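Local structure of glycosyl hydrolase family 88 (Pedobacter heparinus, 3WIW) at residues D29-K34 with K386-I391; Q353-K358 with D371-Y376. The protein hydrolyses unsaturated glucuronyl saccharides derived from heparin, as a glycoside hydrolase of family 88 with an alpha6/alpha6-barrel. All coordinates share one frame; numbering follows the deposited sequence.

Overall arrangement
Contacts 1 and 2 lie about 20 Å apart, centre to centre, and their nearest atoms stay about 9 Å apart. Helix 375-392 ties them together. Contact 2 sits at the start of this helix, where residues 371-376 meet the 353-358 loop. Contact 1 sits near its far end, where helix 30-49 begins. Along the chain the order is 29-34, 353-358, 371-376, 386-391, so contact 2 falls between the two halves of contact 1. Contact 1 brings together the first and last helices of the chain, consistent with closure of the alpha6/alpha6-barrel. Contact 2 is nearer the predicted substrate-binding residues Arg246 and Trp250.

Contact 1: residues D29-K34 with K386-I391; sequences DDWLKK and KRYAEI
Trp31 and Tyr388 form an offset edge-to-face pair between the first turn of helix 30-49 and the last turns of helix 375-392. The six-membered ring of Trp31 points its edge at one face of Tyr388. The ring centres are 5.3 Å apart and the planes meet at 62°. Trp31 CZ2 makes the nearest approach, 3.6 Å from Tyr388 CE2, and Trp31 CH2 lies over the same face toward the rim. Trp31 CG sits between the backbone N and the carbonyl carbon (chi1 65°), which sets the indole over Leu32 CB and brings its six-membered ring to Tyr388. Leu32 comes to Tyr388 differently: its CD2 meets the phenol edge, 3.8 Å from Tyr388 CD2, and also reaches toward Ala389 CB.

The polar ends share one water. It accepts from Trp31 NE1 at 2.9 Å. It donates to Asp29 OD1 and to Tyr388 OH, each at 2.7 Å. It lies in the indole plane at the ring edge, and its three bonds join both helices. Tyr388 OH also bonds Glu334, and its ring meets Phe330 nearly parallel, so helix 327-340 further fixes the phenol. The short helix segments run at 133° to each other, with axes 11.8 Å apart. The pairing of the first and last helices of the chain is consistent with the closing of an alpha6/alpha6-barrel.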
loop_
_atom_site.group_PDB
_atom_site.type_symbol
_atom_site.label_atom_id
_atom_site.label_comp_id
_atom_site.label_asym_id
_atom_site.label_seq_id
_atom_site.Cartn_x
_atom_site.Cartn_y
_atom_site.Cartn_z
ATOM N N ASP A 29 13.206 -14.357 -17.873
ATOM C CA ASP A 29 12.023 -14.093 -17.063
ATOM C C ASP A 29 11.628 -15.247 -16.134
ATOM O O ASP A 29 10.549 -15.233 -15.542
ATOM C CB ASP A 29 10.843 -13.744 -17.974
ATOM C CG ASP A 29 11.148 -12.587 -18.920
ATOM O OD1 ASP A 29 11.834 -11.630 -18.499
ATOM O OD2 ASP A 29 10.697 -12.642 -20.084
ATOM N N ASP A 30 12.496 -16.244 -16.010
ATOM C CA ASP A 30 12.185 -17.427 -15.209
ATOM C C ASP A 30 11.864 -17.101 -13.750
ATOM O O ASP A 30 10.969 -17.712 -13.158
ATOM C CB ASP A 30 13.332 -18.437 -15.275
ATOM C CG ASP A 30 13.299 -19.272 -16.546
ATOM O OD1 ASP A 30 12.400 -19.048 -17.385
ATOM O OD2 ASP A 30 14.164 -20.156 -16.703
ATOM N N TRP A 31 12.594 -16.145 -13.176
ATOM C CA TRP A 31 12.360 -15.722 -11.797
ATOM C C TRP A 31 10.901 -15.293 -11.612
ATOM O O TRP A 31 10.285 -15.605 -10.598
ATOM C CB TRP A 31 13.316 -14.591 -11.403
ATOM C CG TRP A 31 13.085 -13.338 -12.189
ATOM C CD1 TRP A 31 13.612 -13.024 -13.419
ATOM C CD2 TRP A 31 12.230 -12.247 -11.830
ATOM N NE1 TRP A 31 13.143 -11.799 -13.832
ATOM C CE2 TRP A 31 12.288 -11.306 -12.879
ATOM C CE3 TRP A 31 11.407 -11.984 -10.729
ATOM C CZ2 TRP A 31 11.570 -10.106 -12.847
ATOM C CZ3 TRP A 31 10.692 -10.799 -10.703
ATOM C CH2 TRP A 31 10.779 -9.873 -11.752
ATOM N N LEU A 32 10.346 -14.598 -12.603
ATOM C CA LEU A 32 8.996 -14.071 -12.512
ATOM C C LEU A 32 7.975 -15.204 -12.618
ATOM O O LEU A 32 7.002 -15.248 -11.863
ATOM C CB LEU A 32 8.788 -13.038 -13.611
ATOM C CG LEU A 32 7.374 -12.482 -13.753
ATOM C CD1 LEU A 32 7.038 -11.578 -12.572
ATOM C CD2 LEU A 32 7.264 -11.733 -15.065
ATOM N N LYS A 33 8.210 -16.128 -13.547
ATOM C CA LYS A 33 7.323 -17.272 -13.707
ATOM C C LYS A 33 7.330 -18.187 -12.486
ATOM O O LYS A 33 6.276 -18.645 -12.035
ATOM C CB LYS A 33 7.637 -18.018 -15.006
ATOM C CG LYS A 33 7.354 -17.148 -16.237
ATOM C CD LYS A 33 7.929 -17.706 -17.524
ATOM C CE LYS A 33 7.827 -16.659 -18.620
ATOM N NZ LYS A 33 8.488 -17.096 -19.883
ATOM N N LYS A 34 8.493 -18.462 -11.911
ATOM C CA LYS A 34 8.479 -19.358 -10.755
ATOM C C LYS A 34 7.904 -18.668 -9.520
ATOM O O LYS A 34 7.232 -19.298 -8.702
ATOM C CB LYS A 34 9.846 -20.015 -10.489
ATOM C CG LYS A 34 11.041 -19.080 -10.413
ATOM C CD LYS A 34 12.372 -19.853 -10.396
ATOM C CE LYS A 34 12.639 -20.612 -11.692
ATOM N NZ LYS A 34 13.978 -21.291 -11.667
ATOM N N LYS A 386 2.194 -7.859 -11.455
ATOM C CA LYS A 386 1.214 -7.638 -12.508
ATOM C C LYS A 386 1.624 -6.434 -13.380
ATOM O O LYS A 386 1.563 -6.510 -14.607
ATOM C CB LYS A 386 -0.172 -7.427 -11.897
ATOM C CG LYS A 386 -1.286 -7.437 -12.914
ATOM C CD LYS A 386 -2.678 -7.346 -12.271
ATOM C CE LYS A 386 -2.853 -6.042 -11.506
ATOM N NZ LYS A 386 -4.293 -5.617 -11.491
ATOM N N ARG A 387 2.060 -5.335 -12.759
ATOM C CA ARG A 387 2.507 -4.168 -13.523
ATOM C C ARG A 387 3.732 -4.473 -14.390
ATOM O O ARG A 387 3.826 -4.054 -15.554
ATOM C CB ARG A 387 2.770 -2.979 -12.590
ATOM C CG ARG A 387 1.521 -2.430 -11.975
ATOM C CD ARG A 387 1.813 -1.357 -10.925
ATOM N NE ARG A 387 0.567 -0.813 -10.382
ATOM C CZ ARG A 387 0.479 0.302 -9.661
ATOM N NH1 ARG A 387 -0.721 0.735 -9.265
ATOM N NH2 ARG A 387 1.574 0.993 -9.341
ATOM N N TYR A 388 4.672 -5.210 -13.815
ATOM C CA TYR A 388 5.885 -5.586 -14.510
ATOM C C TYR A 388 5.539 -6.475 -15.710
ATOM O O TYR A 388 6.019 -6.257 -16.822
ATOM C CB TYR A 388 6.821 -6.320 -13.544
ATOM C CG TYR A 388 8.114 -6.779 -14.174
ATOM C CD1 TYR A 388 9.219 -5.946 -14.204
ATOM C CD2 TYR A 388 8.226 -8.034 -14.738
ATOM C CE1 TYR A 388 10.407 -6.343 -14.764
ATOM C CE2 TYR A 388 9.434 -8.467 -15.290
ATOM C CZ TYR A 388 10.509 -7.608 -15.310
ATOM O OH TYR A 388 11.686 -8.000 -15.879
ATOM N N ALA A 389 4.726 -7.501 -15.483
ATOM C CA ALA A 389 4.339 -8.392 -16.564
ATOM C C ALA A 389 3.576 -7.672 -17.679
ATOM O O ALA A 389 3.713 -8.028 -18.851
ATOM C CB ALA A 389 3.531 -9.569 -16.022
ATOM N N GLU A 390 2.785 -6.663 -17.327
ATOM C CA GLU A 390 2.043 -5.903 -18.326
ATOM C C GLU A 390 2.987 -5.093 -19.203
ATOM O O GLU A 390 2.823 -5.043 -20.421
ATOM C CB GLU A 390 1.028 -4.990 -17.636
ATOM C CG GLU A 390 0.358 -3.959 -18.555
ATOM C CD GLU A 390 -0.391 -4.573 -19.722
ATOM O OE1 GLU A 390 -0.796 -5.758 -19.633
ATOM O OE2 GLU A 390 -0.572 -3.863 -20.737
ATOM N N ILE A 391 3.988 -4.474 -18.582
ATOM C CA ILE A 391 4.967 -3.694 -19.324
ATOM C C ILE A 391 5.745 -4.589 -20.281
ATOM O O ILE A 391 5.908 -4.264 -21.450
ATOM C CB ILE A 391 5.931 -2.950 -18.372
ATOM C CG1 ILE A 391 5.189 -1.816 -17.652
ATOM C CG2 ILE A 391 7.141 -2.384 -19.145
ATOM C CD1 ILE A 391 5.940 -1.273 -16.450
HETATM O O HOH W 1 12.950 -10.368 -16.390
#

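Contact 2: residues Q353-K358 with D371-Y376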
loop_
_atom_site.group_PDB
_atom_site.type_symbol
_atom_site.label_atom_id
_atom_site.label_comp_id
_atom_site.label_asym_id
_atom_site.label_seq_id
_atom_site.Cartn_x
_atom_site.Cartn_y
_atom_site.Cartn_z
ATOM N N GLN A 353 3.578 -19.849 6.831
ATOM C CA GLN A 353 2.150 -19.728 7.094
ATOM C C GLN A 353 1.361 -19.267 5.858
ATOM O O GLN A 353 0.301 -18.632 5.963
ATOM C CB GLN A 353 1.889 -18.849 8.328
ATOM C CG GLN A 353 2.512 -19.417 9.623
ATOM C CD GLN A 353 1.719 -20.605 10.202
ATOM O OE1 GLN A 353 1.073 -21.349 9.476
ATOM N NE2 GLN A 353 1.739 -20.743 11.524
ATOM N N PHE A 354 1.876 -19.645 4.688
ATOM C CA PHE A 354 1.282 -19.369 3.379
ATOM C C PHE A 354 1.344 -17.904 2.940
ATOM O O PHE A 354 0.755 -17.541 1.912
ATOM C CB PHE A 354 -0.152 -19.909 3.268
ATOM C CG PHE A 354 -0.290 -21.347 3.680
ATOM C CD1 PHE A 354 0.563 -22.326 3.170
ATOM C CD2 PHE A 354 -1.266 -21.731 4.600
ATOM C CE1 PHE A 354 0.426 -23.652 3.569
ATOM C CE2 PHE A 354 -1.408 -23.050 4.993
ATOM C CZ PHE A 354 -0.556 -24.006 4.479
ATOM N N PHE A 355 2.065 -17.065 3.684
ATOM C CA PHE A 355 2.389 -15.747 3.171
ATOM C C PHE A 355 3.417 -15.862 2.053
ATOM O O PHE A 355 4.226 -16.790 2.027
ATOM C CB PHE A 355 2.948 -14.851 4.263
ATOM C CG PHE A 355 1.942 -14.456 5.300
ATOM C CD1 PHE A 355 1.087 -13.384 5.081
ATOM C CD2 PHE A 355 1.845 -15.145 6.503
ATOM C CE1 PHE A 355 0.148 -12.991 6.049
ATOM C CE2 PHE A 355 0.926 -14.764 7.474
ATOM C CZ PHE A 355 0.067 -13.685 7.254
ATOM N N ILE A 356 3.427 -14.887 1.163
ATOM C CA ILE A 356 4.276 -14.942 -0.024
ATOM C C ILE A 356 5.703 -14.428 0.259
ATOM O O ILE A 356 6.666 -15.092 -0.074
ATOM C CB ILE A 356 3.627 -14.163 -1.176
ATOM C CG1 ILE A 356 2.278 -14.815 -1.562
ATOM C CG2 ILE A 356 4.559 -14.094 -2.373
ATOM C CD1 ILE A 356 1.401 -13.995 -2.480
ATOM N N LEU A 357 5.836 -13.254 0.876
ATOM C CA LEU A 357 7.135 -12.667 1.204
ATOM C C LEU A 357 7.465 -12.767 2.688
ATOM O O LEU A 357 6.583 -12.944 3.540
ATOM C CB LEU A 357 7.160 -11.195 0.820
ATOM C CG LEU A 357 7.069 -10.855 -0.662
ATOM C CD1 LEU A 357 7.211 -9.342 -0.842
ATOM C CD2 LEU A 357 8.124 -11.586 -1.463
ATOM N N LYS A 358 8.758 -12.641 2.974
ATOM C CA LYS A 358 9.276 -12.564 4.340
ATOM C C LYS A 358 9.838 -11.168 4.630
ATOM O O LYS A 358 9.954 -10.329 3.727
ATOM C CB LYS A 358 10.392 -13.591 4.493
ATOM C CG LYS A 358 9.895 -15.021 4.327
ATOM C CD LYS A 358 11.048 -16.040 4.317
ATOM C CE LYS A 358 11.867 -16.006 3.023
ATOM N NZ LYS A 358 13.111 -16.841 3.147
ATOM N N ASP A 371 10.298 -8.155 11.446
ATOM C CA ASP A 371 10.883 -9.235 10.634
ATOM C C ASP A 371 9.901 -10.398 10.488
ATOM O O ASP A 371 10.174 -11.522 10.893
ATOM C CB ASP A 371 12.272 -9.698 11.150
ATOM C CG ASP A 371 12.997 -10.541 10.131
ATOM O OD1 ASP A 371 12.554 -10.613 8.981
ATOM O OD2 ASP A 371 14.009 -11.166 10.454
ATOM N N THR A 372 8.745 -10.109 9.898
ATOM C CA THR A 372 7.650 -11.052 9.725
ATOM C C THR A 372 7.038 -10.801 8.356
ATOM O O THR A 372 7.097 -9.677 7.841
ATOM C CB THR A 372 6.495 -10.809 10.798
ATOM O OG1 THR A 372 5.305 -11.530 10.427
ATOM C CG2 THR A 372 6.070 -9.362 10.857
ATOM N N PRO A 373 6.435 -11.835 7.754
ATOM C CA PRO A 373 5.540 -11.520 6.642
ATOM C C PRO A 373 4.407 -10.590 7.081
ATOM O O PRO A 373 3.997 -10.590 8.246
ATOM C CB PRO A 373 4.934 -12.876 6.295
ATOM C CG PRO A 373 4.987 -13.626 7.565
ATOM C CD PRO A 373 6.325 -13.247 8.153
ATOM N N LEU A 374 3.914 -9.793 6.139
ATOM C CA LEU A 374 2.764 -8.936 6.361
ATOM C C LEU A 374 1.885 -8.988 5.137
ATOM O O LEU A 374 2.366 -8.968 3.995
ATOM C CB LEU A 374 3.220 -7.513 6.663
ATOM C CG LEU A 374 3.368 -7.217 8.181
ATOM C CD1 LEU A 374 4.262 -6.016 8.429
ATOM C CD2 LEU A 374 1.942 -6.979 8.745
ATOM N N ASN A 375 0.576 -9.053 5.362
ATOM C CA ASN A 375 -0.354 -9.189 4.257
ATOM C C ASN A 375 -0.237 -8.083 3.197
ATOM O O ASN A 375 -0.325 -8.366 1.993
ATOM C CB ASN A 375 -1.786 -9.383 4.764
ATOM C CG ASN A 375 -2.287 -8.259 5.687
ATOM O OD1 ASN A 375 -1.691 -7.170 5.795
ATOM N ND2 ASN A 375 -3.412 -8.525 6.360
ATOM N N TYR A 376 0.068 -6.854 3.599
ATOM C CA TYR A 376 0.195 -5.795 2.600
ATOM C C TYR A 376 1.484 -5.866 1.800
ATOM O O TYR A 376 1.511 -5.412 0.655
ATOM C CB TYR A 376 -0.013 -4.399 3.174
ATOM C CG TYR A 376 0.764 -4.066 4.438
ATOM C CD1 TYR A 376 2.054 -3.522 4.377
ATOM C CD2 TYR A 376 0.185 -4.248 5.697
ATOM C CE1 TYR A 376 2.745 -3.186 5.530
ATOM C CE2 TYR A 376 0.861 -3.901 6.875
ATOM C CZ TYR A 376 2.146 -3.368 6.775
ATOM O OH TYR A 376 2.846 -2.991 7.902
HETATM O O HOH W 2 4.875 -10.770 3.504
#
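Phe355 packs on the ring of Pro373, and the two side chains cross at about a right angle. From the backbone outward, Phe355 CB lies 3.5 Å from Pro373 CB. Phe355 CG stands equally close to the same atom. On one branch Phe355 CD2 turns to Pro373 CG. On the other, CD1 still reaches Pro373 CB, and Phe355 CE1 moves on to Asn375 N at 4.0 Å, at the start of helix 375-392. Pro373 is modelled in two conformers, and its distances here belong to one of them. The Phe355 ring takes this course because CG stands anti to the carbonyl carbon (chi1 -69°). With the ring cut back to an alanine, Pro373 would probably lose the group it packs on, and a gap would be likely to open beside the start of helix 375-392.

The backbone closes in on the same proline: Leu357 O is 3.2 Å from Pro373 CB. A water bridges Leu357 O and Leu374 N, accepting from Leu374 N at 3.0 Å, and so links the backbones of the two segments. Leu357 O has a further partner in Asn352. Thr372 OG1 donates to Pro373 O at 2.7 Å, with the donor 16° from the carbonyl plane, and also bonds Val59 N.

Asp371 and Thr372 both face Ser360, forming a G1 beta bulge next to strand 360-361. Strand 55-59 covers Phe355 through Pro56 and Val59, and Val59 also touches Pro373. Asp378, on helix 375-392, holds the backbone nitrogens of Ile356 and Leu357, so the 353-358 loop is fastened between that strand and the helix.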